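Long-range contacts in D-2-hydroxyacid dehydrogensase protein (Ketogulonicigenium vulgare, PDB 4LSW), which probably catalyses the NAD(P)-dependent interconversion of D-2-hydroxyacids and 2-oxoacids: residues A[110-115]-A[228-233]; A[114-119]-A[141-146]; A[246-251]-A[271-276]. All blocks are in the same frame, centred on the assembly; numbering follows the deposited sequence.

Contact 1: A[110-115]-A[228-233]; sequences AMMLAQ and MLINIS
Met111, Met112 and Gln115 pack on Met228, Ile230 and Ile232 in a buried, apolar helix-on-sheet contact of the Rossmann-type nucleotide-binding domain. The axes of helix 110-115 and strand 228-231 approach to 9.1 Å at 145° between their directions, so the helix runs roughly antiparallel to the strand beneath it. No hydrogen bond joins the two; thioether, methyl and methylene groups make the contact. Met228 is extended through chi1 and chi2, with CG anti to the backbone N (chi1 178°), and bends at chi3, which lays its thioether end across the Gln115 stem: Met228 CE lies 3.6 Å from Gln115 CG. Met228 SD also rests 3.9 Å from the backbone oxygen Met112 O. Two residues further along the strand, Ile230 CD1 meets Met112 CB at 4.1 Å. Met111 then runs past Ile232 in the opposite direction, its SD 4.1 Å from Ile232 CG2. Met228 and Ile230, alternate residues of the strand, thus face the helix, and Ile232, just past the strand's end, continues the row. Side chains of the helix reach both flanking strands, 200-203 and 254-257, Met112 touching Phe200 and Phe202 and Met111 touching Ala256, and Met111 also meets Leu277 of strand 276-278.

Contact 2: A[114-119]-A[141-146]; sequences AQSRGI and RRVFGR
Ser116, in the last turn of helix 101-116, meets Arg141 and Val143 of the loop that leads into strand 147-151. The side chain of Ser116 points its OG anti to the backbone N (chi1 -162°), where it donates to Arg141 O at 2.8 Å, arriving from above the carbonyl plane rather than within it. Its backbone answers in the other sense: Ser116 O accepts from Arg141 N at 3.1 Å, with an N-H...O angle of 163°. Ser116 CB, meanwhile, packs on Val143 CG2 at 3.6 Å. A water donates to Ser116 OG at 2.9 Å. Arg117 leaves helical geometry, and its CD passes 3.3 Å from Arg141 O. Gly118, with positive phi, is the C-prime residue of a Schellman motif that ends the helix, in which Ile119 N bonds to Ala114 O and Gly118 N to Gln115 O. Beyond the pairing, Arg141 forms a salt bridge with Glu226 through NH1. Two reciprocal bonds between the same two residues, one from backbone and one from hydroxyl, imply a directional join that fixes the loop against the helix terminus, with Val143 supplying the apolar side.

Contact 3: A[246-251]-A[271-276]; sequences ALADGR and RDLPNV
Leu247, on the helix of the beta-alpha-beta crossover from strand 228-231 to strand 254-257 in the Rossmann-type domain, packs against the segment 271-276 that leads to the edge strand 276-278. Helix 240-249 joins these two parallel, adjacent strands. The contact is made by side-chain packing, with no hydrogen bond between the segments. The leucine has its CG anti to the carbonyl carbon (chi1 -71°), and its two branches separate toward different partners. Leu247 CD1 meets Val276 CG2 at 3.8 Å, whereas Leu247 CD2 comes to 3.3 Å from Asn275 ND2. At its base, Leu247 CB lies 4.0 Å from Leu273 CD1, the two leucines crossing at about a right angle. Leu247 CD1 also lies 4.1 Å from Leu273 CD1, so that this one methyl of Leu273 touches both the base and a branch of its partner. The other branch of Leu273 reaches the helix backbone, with CD2 3.8 Å from Ala248 N and 4.1 Å from Ala248 CB. Asn275 holds its CG between backbone N and carbonyl carbon (chi1 48°), which turns the amide toward the helix, and its ND2 donates to Gly253 O in the turn after the helix. With an alanine here, Gly253 O would probably lose this donor and a gap would open beside the CD2 branch of Leu247. Leu247 also touches Leu252 and Ala255, and the Asn275 backbone bonds to Ala255; the helix therefore lies against strand 254-257 and the start of its neighbour, strand 276-278.

Contact 1 is the buried one, contact 2 is only partly buried, and contact 3 lies at the surface; all three lie within the nucleotide-binding domain. Contacts 1 and 2 draw on the same helix, 101-116, and share Ala114 and Gln115: the first seats its body on the sheet through methionine and isoleucine side chains, the second secures its C-terminal end through hydrogen bonds. They also touch directly, as Met112 CE lies 3.6 Å from Val143 CG1. Contact 3 uses the helix that follows strand 228-231 and is again apolar across its interface, though an amide enters it. Gln115 packs near Asn275 and Val276, linking helix 101-116 to contact 3.

Contact 1: A[110-115]-A[228-233]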
ATOM      1  N   ALA A 110      -4.249 -11.146   8.954  1.00  4.39           N
ATOM      2  CA  ALA A 110      -3.242 -12.051   9.496  1.00  5.02           C
ATOM      3  C   ALA A 110      -2.428 -11.388  10.597  1.00  5.76           C
ATOM      4  O   ALA A 110      -2.091 -12.019  11.594  1.00  6.16           O
ATOM      5  CB  ALA A 110      -2.332 -12.530   8.405  1.00  5.59           C
ATOM      6  N   MET A 111      -2.111 -10.116  10.394  1.00  6.56           N
ATOM      7  CA  MET A 111      -1.356  -9.342  11.368  1.00  5.55           C
ATOM      8  C   MET A 111      -2.114  -9.143  12.676  1.00  5.63           C
ATOM      9  O   MET A 111      -1.543  -9.267  13.755  1.00  6.13           O
ATOM     10  CB  MET A 111      -0.961  -7.988  10.769  1.00  5.62           C
ATOM     11  CG  MET A 111       0.152  -8.111   9.720  1.00  8.62           C
ATOM     12  SD  MET A 111       0.374  -6.645   8.689  1.00  8.52           S
ATOM     13  CE  MET A 111       0.872  -5.403   9.896  1.00  8.56           C
ATOM     14  N   MET A 112      -3.399  -8.816  12.583  1.00  5.51           N
ATOM     15  CA  MET A 112      -4.238  -8.713  13.772  1.00  6.62           C
ATOM     16  C   MET A 112      -4.212 -10.018  14.563  1.00  5.63           C
ATOM     17  O   MET A 112      -3.997 -10.017  15.775  1.00  6.93           O
ATOM     18  CB  MET A 112      -5.689  -8.380  13.398  1.00  6.47           C
ATOM     19  CG  MET A 112      -6.658  -8.550  14.568  1.00  8.78           C
ATOM     20  SD  MET A 112      -8.401  -8.392  14.142  1.00  8.83           S
ATOM     21  CE  MET A 112      -8.554  -9.785  13.044  1.00  6.60           C
ATOM     22  N   LEU A 113      -4.398 -11.135  13.860  1.00  5.61           N
ATOM     23  CA  LEU A 113      -4.412 -12.433  14.515  1.00  6.32           C
ATOM     24  C   LEU A 113      -3.065 -12.750  15.153  1.00  5.07           C
ATOM     25  O   LEU A 113      -3.003 -13.205  16.292  1.00  7.40           O
ATOM     26  CB  LEU A 113      -4.786 -13.530  13.512  1.00  4.78           C
ATOM     27  CG  LEU A 113      -6.257 -13.555  13.086  1.00  5.10           C
ATOM     28  CD1 LEU A 113      -6.376 -14.280  11.759  1.00  6.03           C
ATOM     29  CD2 LEU A 113      -7.077 -14.252  14.157  1.00  9.13           C
ATOM     30  N   ALA A 114      -1.989 -12.507  14.411  1.00  4.99           N
ATOM     31  CA  ALA A 114      -0.647 -12.799  14.906  1.00  7.06           C
ATOM     32  C   ALA A 114      -0.294 -11.994  16.155  1.00  5.92           C
ATOM     33  O   ALA A 114       0.292 -12.531  17.087  1.00  9.87           O
ATOM     34  CB  ALA A 114       0.390 -12.578  13.816  1.00  8.20           C
ATOM     35  N   GLN A 115      -0.657 -10.713  16.178  1.00  6.59           N
ATOM     36  CA  GLN A 115      -0.372  -9.885  17.336  1.00  8.00           C
ATOM     37  C   GLN A 115      -1.269 -10.258  18.504  1.00  6.55           C
ATOM     38  O   GLN A 115      -0.799 -10.432  19.633  1.00  9.06           O
ATOM     39  CB  GLN A 115      -0.526  -8.402  16.988  1.00  6.46           C
ATOM     40  CG  GLN A 115      -0.144  -7.470  18.134  1.00  8.63           C
ATOM     41  CD  GLN A 115       1.271  -7.683  18.631  1.00 12.53           C
ATOM     42  OE1 GLN A 115       2.173  -8.021  17.861  1.00 14.67           O
ATOM     43  NE2 GLN A 115       1.471  -7.493  19.929  1.00 14.67           N
ATOM     44  N   MET A 228      -5.877  -2.346  19.605  1.00  5.13           N
ATOM     45  CA  MET A 228      -4.794  -2.647  18.693  1.00  5.85           C
ATOM     46  C   MET A 228      -4.978  -1.871  17.394  1.00  6.25           C
ATOM     47  O   MET A 228      -6.066  -1.868  16.812  1.00  6.24           O
ATOM     48  CB  MET A 228      -4.768  -4.149  18.397  1.00  7.02           C
ATOM     49  CG  MET A 228      -3.695  -4.516  17.407  1.00  4.52           C
ATOM     50  SD  MET A 228      -3.769  -6.226  16.850  1.00  7.82           S
ATOM     51  CE  MET A 228      -3.751  -7.053  18.425  1.00  8.61           C
ATOM     52  N   LEU A 229      -3.913  -1.217  16.945  1.00  6.14           N
ATOM     53  CA  LEU A 229      -3.911  -0.502  15.681  1.00  5.57           C
ATOM     54  C   LEU A 229      -3.206  -1.338  14.619  1.00  7.30           C
ATOM     55  O   LEU A 229      -2.081  -1.790  14.841  1.00  7.65           O
ATOM     56  CB  LEU A 229      -3.181   0.838  15.849  1.00  6.84           C
ATOM     57  CG  LEU A 229      -3.202   1.760  14.625  1.00  8.90           C
ATOM     58  CD1 LEU A 229      -4.596   2.350  14.390  1.00 11.33           C
ATOM     59  CD2 LEU A 229      -2.150   2.866  14.772  1.00 12.02           C
ATOM     60  N   ILE A 230      -3.867  -1.570  13.483  1.00  4.74           N
ATOM     61  CA  ILE A 230      -3.241  -2.304  12.389  1.00  5.54           C
ATOM     62  C   ILE A 230      -3.143  -1.395  11.183  1.00  6.39           C
ATOM     63  O   ILE A 230      -4.157  -0.931  10.686  1.00  5.93           O
ATOM     64  CB  ILE A 230      -4.037  -3.577  11.995  1.00  4.27           C
ATOM     65  CG1 ILE A 230      -4.207  -4.511  13.199  1.00  6.15           C
ATOM     66  CG2 ILE A 230      -3.349  -4.307  10.840  1.00  6.69           C
ATOM     67  CD1 ILE A 230      -5.543  -4.350  13.926  1.00  6.95           C
ATOM     68  N   ASN A 231      -1.927  -1.117  10.725  1.00  5.57           N
ATOM     69  CA  ASN A 231      -1.765  -0.261   9.569  1.00  5.99           C
ATOM     70  C   ASN A 231      -1.176  -0.958   8.357  1.00  8.37           C
ATOM     71  O   ASN A 231      -0.044  -1.465   8.416  1.00  9.36           O
ATOM     72  CB  ASN A 231      -0.936   0.983   9.878  1.00  7.53           C
ATOM     73  CG  ASN A 231      -0.973   1.958   8.746  1.00  8.26           C
ATOM     74  OD1 ASN A 231      -1.883   1.920   7.912  1.00  7.82           O
ATOM     75  ND2 ASN A 231       0.030   2.826   8.675  1.00 13.32           N
ATOM     76  N   ILE A 232      -1.950  -0.975   7.269  1.00  9.10           N
ATOM     77  CA  ILE A 232      -1.494  -1.535   5.983  1.00  8.60           C
ATOM     78  C   ILE A 232      -1.634  -0.525   4.835  1.00 10.65           C
ATOM     79  O   ILE A 232      -1.533  -0.889   3.658  1.00 16.74           O
ATOM     80  CB  ILE A 232      -2.245  -2.843   5.632  1.00 10.48           C
ATOM     81  CG1 ILE A 232      -3.762  -2.628   5.719  1.00 12.24           C
ATOM     82  CG2 ILE A 232      -1.798  -3.977   6.545  1.00 10.91           C
ATOM     83  CD1 ILE A 232      -4.588  -3.871   5.413  1.00 13.60           C
ATOM     84  N   SER A 233      -1.850   0.746   5.183  1.00  9.02           N
ATOM     85  CA  SER A 233      -1.970   1.836   4.207  1.00 11.64           C
ATOM     86  C   SER A 233      -0.932   2.905   4.527  1.00 13.09           C
ATOM     87  O   SER A 233      -0.145   2.713   5.425  1.00 16.14           O
ATOM     88  CB  SER A 233      -3.374   2.439   4.253  1.00 12.64           C
ATOM     89  OG  SER A 233      -3.621   3.038   5.516  1.00 16.51           O
TER

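Contact 2: A[114-119]-A[141-146]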
ATOM      1  N   ALA A 114      -1.989 -12.507  14.411  1.00  4.99           N
ATOM      2  CA  ALA A 114      -0.647 -12.799  14.906  1.00  7.06           C
ATOM      3  C   ALA A 114      -0.294 -11.994  16.155  1.00  5.92           C
ATOM      4  O   ALA A 114       0.292 -12.531  17.087  1.00  9.87           O
ATOM      5  CB  ALA A 114       0.390 -12.578  13.816  1.00  8.20           C
ATOM      6  N   GLN A 115      -0.657 -10.713  16.178  1.00  6.59           N
ATOM      7  CA  GLN A 115      -0.372  -9.885  17.336  1.00  8.00           C
ATOM      8  C   GLN A 115      -1.269 -10.258  18.504  1.00  6.55           C
ATOM      9  O   GLN A 115      -0.799 -10.432  19.633  1.00  9.06           O
ATOM     10  CB  GLN A 115      -0.526  -8.402  16.988  1.00  6.46           C
ATOM     11  CG  GLN A 115      -0.144  -7.470  18.134  1.00  8.63           C
ATOM     12  CD  GLN A 115       1.271  -7.683  18.631  1.00 12.53           C
ATOM     13  OE1 GLN A 115       2.173  -8.021  17.861  1.00 14.67           O
ATOM     14  NE2 GLN A 115       1.471  -7.493  19.929  1.00 14.67           N
ATOM     15  N   SER A 116      -2.566 -10.409  18.242  1.00  5.80           N
ATOM     16  CA  SER A 116      -3.494 -10.723  19.318  1.00  6.54           C
ATOM     17  C   SER A 116      -3.180 -12.058  19.994  1.00  6.19           C
ATOM     18  O   SER A 116      -3.264 -12.178  21.217  1.00  8.73           O
ATOM     19  CB  SER A 116      -4.933 -10.701  18.819  1.00  6.58           C
ATOM     20  OG  SER A 116      -5.820 -10.582  19.915  1.00  7.92           O
ATOM     21  N   ARG A 117      -2.821 -13.060  19.196  1.00  5.73           N
ATOM     22  CA  ARG A 117      -2.559 -14.398  19.736  1.00  5.24           C
ATOM     23  C   ARG A 117      -1.077 -14.650  20.020  1.00  8.66           C
ATOM     24  O   ARG A 117      -0.702 -15.772  20.377  1.00  8.07           O
ATOM     25  CB  ARG A 117      -3.112 -15.473  18.791  1.00  5.84           C
ATOM     26  CG  ARG A 117      -4.628 -15.371  18.558  1.00  5.76           C
ATOM     27  CD  ARG A 117      -5.407 -15.592  19.857  1.00  6.66           C
ATOM     28  NE  ARG A 117      -5.110 -16.920  20.386  1.00  6.68           N
ATOM     29  CZ  ARG A 117      -5.787 -18.014  20.053  1.00  9.42           C
ATOM     30  NH1 ARG A 117      -6.820 -17.927  19.225  1.00  5.57           N
ATOM     31  NH2 ARG A 117      -5.442 -19.198  20.549  1.00  8.21           N
ATOM     32  N   GLY A 118      -0.252 -13.604  19.895  1.00  9.21           N
ATOM     33  CA  GLY A 118       1.173 -13.683  20.190  1.00  9.76           C
ATOM     34  C   GLY A 118       1.916 -14.764  19.427  1.00 11.30           C
ATOM     35  O   GLY A 118       2.742 -15.485  19.991  1.00 12.68           O
ATOM     36  N   ILE A 119       1.631 -14.870  18.134  1.00  8.64           N
ATOM     37  CA  ILE A 119       2.175 -15.959  17.328  1.00  9.39           C
ATOM     38  C   ILE A 119       3.699 -15.876  17.182  1.00 11.86           C
ATOM     39  O   ILE A 119       4.373 -16.908  17.191  1.00 11.41           O
ATOM     40  CB  ILE A 119       1.457 -16.036  15.951  1.00 10.67           C
ATOM     41  CG1 ILE A 119       0.020 -16.515  16.147  1.00 10.42           C
ATOM     42  CG2 ILE A 119       2.190 -16.958  14.971  1.00 14.51           C
ATOM     43  CD1 ILE A 119      -0.765 -16.653  14.863  1.00 13.45           C
ATOM     44  N   ARG A 141      -4.938 -13.086  23.723  1.00  8.36           N
ATOM     45  CA  ARG A 141      -6.253 -12.463  23.640  1.00  7.57           C
ATOM     46  C   ARG A 141      -7.069 -12.897  22.430  1.00  5.78           C
ATOM     47  O   ARG A 141      -6.576 -12.905  21.299  1.00  6.86           O
ATOM     48  CB  ARG A 141      -6.124 -10.938  23.638  1.00  9.59           C
ATOM     49  CG  ARG A 141      -5.509 -10.361  24.914  1.00 13.98           C
ATOM     50  CD  ARG A 141      -6.358 -10.666  26.141  1.00 13.47           C
ATOM     51  NE  ARG A 141      -7.739 -10.189  26.025  1.00 15.11           N
ATOM     52  CZ  ARG A 141      -8.153  -8.966  26.352  1.00 18.71           C
ATOM     53  NH1 ARG A 141      -7.292  -8.066  26.817  1.00 17.21           N
ATOM     54  NH2 ARG A 141      -9.433  -8.639  26.218  1.00 16.15           N
ATOM     55  N   ARG A 142      -8.328 -13.228  22.697  1.00  7.07           N
ATOM     56  CA  ARG A 142      -9.291 -13.616  21.678  1.00  6.35           C
ATOM     57  C   ARG A 142      -9.503 -12.572  20.580  1.00  8.33           C
ATOM     58  O   ARG A 142      -9.485 -11.354  20.826  1.00  7.29           O
ATOM     59  CB  ARG A 142     -10.630 -13.931  22.338  1.00  5.01           C
ATOM     60  CG  ARG A 142     -11.758 -14.236  21.340  1.00  5.94           C
ATOM     61  CD  ARG A 142     -13.057 -14.590  22.046  1.00  7.49           C
ATOM     62  NE  ARG A 142     -12.931 -15.788  22.878  1.00  7.79           N
ATOM     63  CZ  ARG A 142     -13.931 -16.280  23.604  1.00  8.80           C
ATOM     64  NH1 ARG A 142     -15.122 -15.678  23.586  1.00 10.12           N
ATOM     65  NH2 ARG A 142     -13.749 -17.364  24.346  1.00 11.03           N
ATOM     66  N   VAL A 143      -9.708 -13.057  19.363  1.00  6.93           N
ATOM     67  CA  VAL A 143     -10.126 -12.203  18.260  1.00  4.76           C
ATOM     68  C   VAL A 143     -11.627 -12.322  17.953  1.00  4.81           C
ATOM     69  O   VAL A 143     -12.344 -11.316  17.950  1.00  5.94           O
ATOM     70  CB  VAL A 143      -9.289 -12.465  16.980  1.00  4.72           C
ATOM     71  CG1 VAL A 143      -9.907 -11.743  15.775  1.00  5.42           C
ATOM     72  CG2 VAL A 143      -7.855 -12.018  17.194  1.00  7.04           C
ATOM     73  N   PHE A 144     -12.107 -13.539  17.702  1.00  5.78           N
ATOM     74  CA  PHE A 144     -13.460 -13.708  17.175  1.00  4.46           C
ATOM     75  C   PHE A 144     -14.533 -13.109  18.075  1.00  4.71           C
ATOM     76  O   PHE A 144     -14.420 -13.130  19.303  1.00  5.88           O
ATOM     77  CB  PHE A 144     -13.784 -15.191  16.879  1.00  5.87           C
ATOM     78  CG  PHE A 144     -14.216 -15.982  18.100  1.00  5.89           C
ATOM     79  CD1 PHE A 144     -13.274 -16.563  18.934  1.00  5.59           C
ATOM     80  CD2 PHE A 144     -15.567 -16.132  18.408  1.00  6.03           C
ATOM     81  CE1 PHE A 144     -13.665 -17.276  20.064  1.00  6.73           C
ATOM     82  CE2 PHE A 144     -15.965 -16.848  19.536  1.00  6.21           C
ATOM     83  CZ  PHE A 144     -15.008 -17.417  20.364  1.00  5.67           C
ATOM     84  N   GLY A 145     -15.574 -12.574  17.445  1.00  5.22           N
ATOM     85  CA  GLY A 145     -16.721 -12.048  18.163  1.00  6.91           C
ATOM     86  C   GLY A 145     -16.513 -10.677  18.791  1.00  7.72           C
ATOM     87  O   GLY A 145     -17.457 -10.106  19.341  1.00 10.56           O
ATOM     88  N   ARG A 146     -15.300 -10.142  18.704  1.00  4.95           N
ATOM     89  CA  ARG A 146     -14.987  -8.864  19.330  1.00  5.02           C
ATOM     90  C   ARG A 146     -15.237  -7.718  18.343  1.00  7.18           C
ATOM     91  O   ARG A 146     -15.800  -7.935  17.269  1.00  6.27           O
ATOM     92  CB  ARG A 146     -13.565  -8.882  19.893  1.00  7.99           C
ATOM     93  CG  ARG A 146     -13.392  -9.960  20.999  1.00  7.82           C
ATOM     94  CD  ARG A 146     -12.015  -9.930  21.628  1.00  9.65           C
ATOM     95  NE  ARG A 146     -11.763  -8.693  22.366  1.00 12.15           N
ATOM     96  CZ  ARG A 146     -10.553  -8.264  22.710  1.00 13.11           C
ATOM     97  NH1 ARG A 146      -9.475  -8.964  22.388  1.00 13.68           N
ATOM     98  NH2 ARG A 146     -10.418  -7.127  23.380  1.00 15.03           N
TER
HETATM   99  O   HOH W   1      -6.334  -8.195  21.469  1.00 15.02           O

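Contact 3: A[246-251]-A[271-276]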
ATOM      1  N   ALA A 246       2.253   6.719  22.856  1.00  9.48           N
ATOM      2  CA  ALA A 246       1.100   6.008  23.400  1.00  8.66           C
ATOM      3  C   ALA A 246       1.411   4.532  23.664  1.00 10.40           C
ATOM      4  O   ALA A 246       0.971   3.978  24.670  1.00 10.05           O
ATOM      5  CB  ALA A 246      -0.092   6.149  22.487  1.00  6.12           C
ATOM      6  N   LEU A 247       2.164   3.905  22.770  1.00 10.18           N
ATOM      7  CA  LEU A 247       2.576   2.518  22.988  1.00 11.16           C
ATOM      8  C   LEU A 247       3.503   2.398  24.191  1.00 13.81           C
ATOM      9  O   LEU A 247       3.379   1.467  24.986  1.00 15.09           O
ATOM     10  CB  LEU A 247       3.238   1.938  21.737  1.00 10.06           C
ATOM     11  CG  LEU A 247       2.273   1.671  20.584  1.00 11.02           C
ATOM     12  CD1 LEU A 247       2.996   1.575  19.256  1.00  9.65           C
ATOM     13  CD2 LEU A 247       1.493   0.392  20.849  1.00 11.38           C
ATOM     14  N   ALA A 248       4.419   3.355  24.325  1.00 11.31           N
ATOM     15  CA  ALA A 248       5.339   3.374  25.457  1.00 14.22           C
ATOM     16  C   ALA A 248       4.607   3.549  26.789  1.00 13.94           C
ATOM     17  O   ALA A 248       4.970   2.917  27.783  1.00 16.90           O
ATOM     18  CB  ALA A 248       6.385   4.483  25.270  1.00 14.93           C
ATOM     19  N   ASP A 249       3.578   4.398  26.789  1.00 11.29           N
ATOM     20  CA  ASP A 249       2.820   4.765  27.990  1.00 12.54           C
ATOM     21  C   ASP A 249       1.771   3.743  28.401  1.00 12.87           C
ATOM     22  O   ASP A 249       1.255   3.786  29.519  1.00 15.54           O
ATOM     23  CB  ASP A 249       2.050   6.072  27.763  1.00 15.22           C
ATOM     24  CG  ASP A 249       2.931   7.295  27.782  1.00 19.63           C
ATOM     25  OD1 ASP A 249       4.122   7.189  28.150  1.00 17.56           O
ATOM     26  OD2 ASP A 249       2.398   8.370  27.435  1.00 16.20           O
ATOM     27  N   GLY A 250       1.414   2.857  27.479  1.00 12.63           N
ATOM     28  CA  GLY A 250       0.309   1.947  27.716  1.00 13.45           C
ATOM     29  C   GLY A 250      -1.052   2.538  27.375  1.00 12.15           C
ATOM     30  O   GLY A 250      -2.077   1.912  27.624  1.00 12.24           O
ATOM     31  N   ARG A 251      -1.067   3.744  26.807  1.00  9.50           N
ATOM     32  CA  ARG A 251      -2.313   4.357  26.359  1.00  8.54           C
ATOM     33  C   ARG A 251      -2.905   3.643  25.132  1.00  7.99           C
ATOM     34  O   ARG A 251      -4.113   3.706  24.894  1.00  8.52           O
ATOM     35  CB  ARG A 251      -2.128   5.855  26.079  1.00 10.60           C
ATOM     36  CG  ARG A 251      -2.017   6.715  27.332  1.00  9.61           C
ATOM     37  CD  ARG A 251      -1.827   8.199  27.012  1.00  8.69           C
ATOM     38  NE  ARG A 251      -0.477   8.469  26.515  1.00 10.80           N
ATOM     39  CZ  ARG A 251      -0.189   8.959  25.312  1.00  8.81           C
ATOM     40  NH1 ARG A 251       1.083   9.135  24.967  1.00 10.59           N
ATOM     41  NH2 ARG A 251      -1.145   9.283  24.457  1.00  8.10           N
ATOM     42  N   ARG A 271      11.334  -0.766  17.421  1.00 19.17           N
ATOM     43  CA  ARG A 271      12.011  -2.019  17.725  1.00 24.72           C
ATOM     44  C   ARG A 271      12.083  -2.251  19.238  1.00 21.81           C
ATOM     45  O   ARG A 271      12.128  -3.394  19.697  1.00 21.41           O
ATOM     46  CB  ARG A 271      13.418  -1.997  17.109  1.00 26.20           C
ATOM     47  CG  ARG A 271      14.097  -3.342  16.955  1.00 31.23           C
ATOM     48  CD  ARG A 271      15.459  -3.192  16.269  1.00 28.86           C
ATOM     49  NE  ARG A 271      15.381  -3.262  14.810  1.00 28.09           N
ATOM     50  CZ  ARG A 271      15.548  -2.227  13.990  1.00 25.68           C
ATOM     51  NH1 ARG A 271      15.817  -1.022  14.475  1.00 28.83           N
ATOM     52  NH2 ARG A 271      15.457  -2.398  12.679  1.00 25.93           N
ATOM     53  N   ASP A 272      12.077  -1.158  20.002  1.00 21.90           N
ATOM     54  CA  ASP A 272      12.213  -1.213  21.460  1.00 24.63           C
ATOM     55  C   ASP A 272      10.911  -1.535  22.197  1.00 24.06           C
ATOM     56  O   ASP A 272      10.929  -1.937  23.361  1.00 28.34           O
ATOM     57  CB  ASP A 272      12.764   0.120  21.988  1.00 21.77           C
ATOM     58  CG  ASP A 272      14.097   0.495  21.365  1.00 29.97           C
ATOM     59  OD1 ASP A 272      14.880  -0.421  21.041  1.00 33.62           O
ATOM     60  OD2 ASP A 272      14.351   1.705  21.196  1.00 33.38           O
ATOM     61  N   LEU A 273       9.783  -1.344  21.524  1.00 22.90           N
ATOM     62  CA  LEU A 273       8.482  -1.562  22.148  1.00 20.37           C
ATOM     63  C   LEU A 273       8.126  -3.051  22.176  1.00 22.21           C
ATOM     64  O   LEU A 273       8.429  -3.777  21.233  1.00 26.54           O
ATOM     65  CB  LEU A 273       7.415  -0.744  21.417  1.00 21.45           C
ATOM     66  CG  LEU A 273       7.652   0.770  21.435  1.00 18.93           C
ATOM     67  CD1 LEU A 273       6.936   1.468  20.282  1.00 19.16           C
ATOM     68  CD2 LEU A 273       7.214   1.347  22.772  1.00 19.64           C
ATOM     69  N   PRO A 274       7.505  -3.513  23.273  1.00 23.21           N
ATOM     70  CA  PRO A 274       7.172  -4.932  23.451  1.00 24.90           C
ATOM     71  C   PRO A 274       5.832  -5.329  22.834  1.00 23.25           C
ATOM     72  O   PRO A 274       5.471  -6.511  22.868  1.00 26.57           O
ATOM     73  CB  PRO A 274       7.085  -5.069  24.970  1.00 28.29           C
ATOM     74  CG  PRO A 274       6.598  -3.734  25.427  1.00 24.64           C
ATOM     75  CD  PRO A 274       7.194  -2.719  24.479  1.00 25.54           C
ATOM     76  N   ASN A 275       5.119  -4.356  22.275  1.00 18.92           N
ATOM     77  CA  ASN A 275       3.755  -4.569  21.793  1.00 17.42           C
ATOM     78  C   ASN A 275       3.574  -4.148  20.338  1.00 13.68           C
ATOM     79  O   ASN A 275       2.518  -3.629  19.953  1.00 12.28           O
ATOM     80  CB  ASN A 275       2.788  -3.775  22.665  1.00 14.41           C
ATOM     81  CG  ASN A 275       3.243  -2.340  22.863  1.00 18.65           C
ATOM     82  OD1 ASN A 275       4.368  -1.982  22.510  1.00 19.77           O
ATOM     83  ND2 ASN A 275       2.374  -1.513  23.428  1.00 15.68           N
ATOM     84  N   VAL A 276       4.599  -4.376  19.526  1.00 13.04           N
ATOM     85  CA  VAL A 276       4.566  -3.972  18.128  1.00 10.31           C
ATOM     86  C   VAL A 276       4.980  -5.120  17.214  1.00 13.63           C
ATOM     87  O   VAL A 276       6.060  -5.697  17.372  1.00 12.14           O
ATOM     88  CB  VAL A 276       5.498  -2.772  17.857  1.00 13.42           C
ATOM     89  CG1 VAL A 276       5.529  -2.465  16.380  1.00 12.30           C
ATOM     90  CG2 VAL A 276       5.039  -1.551  18.613  1.00 11.12           C
TER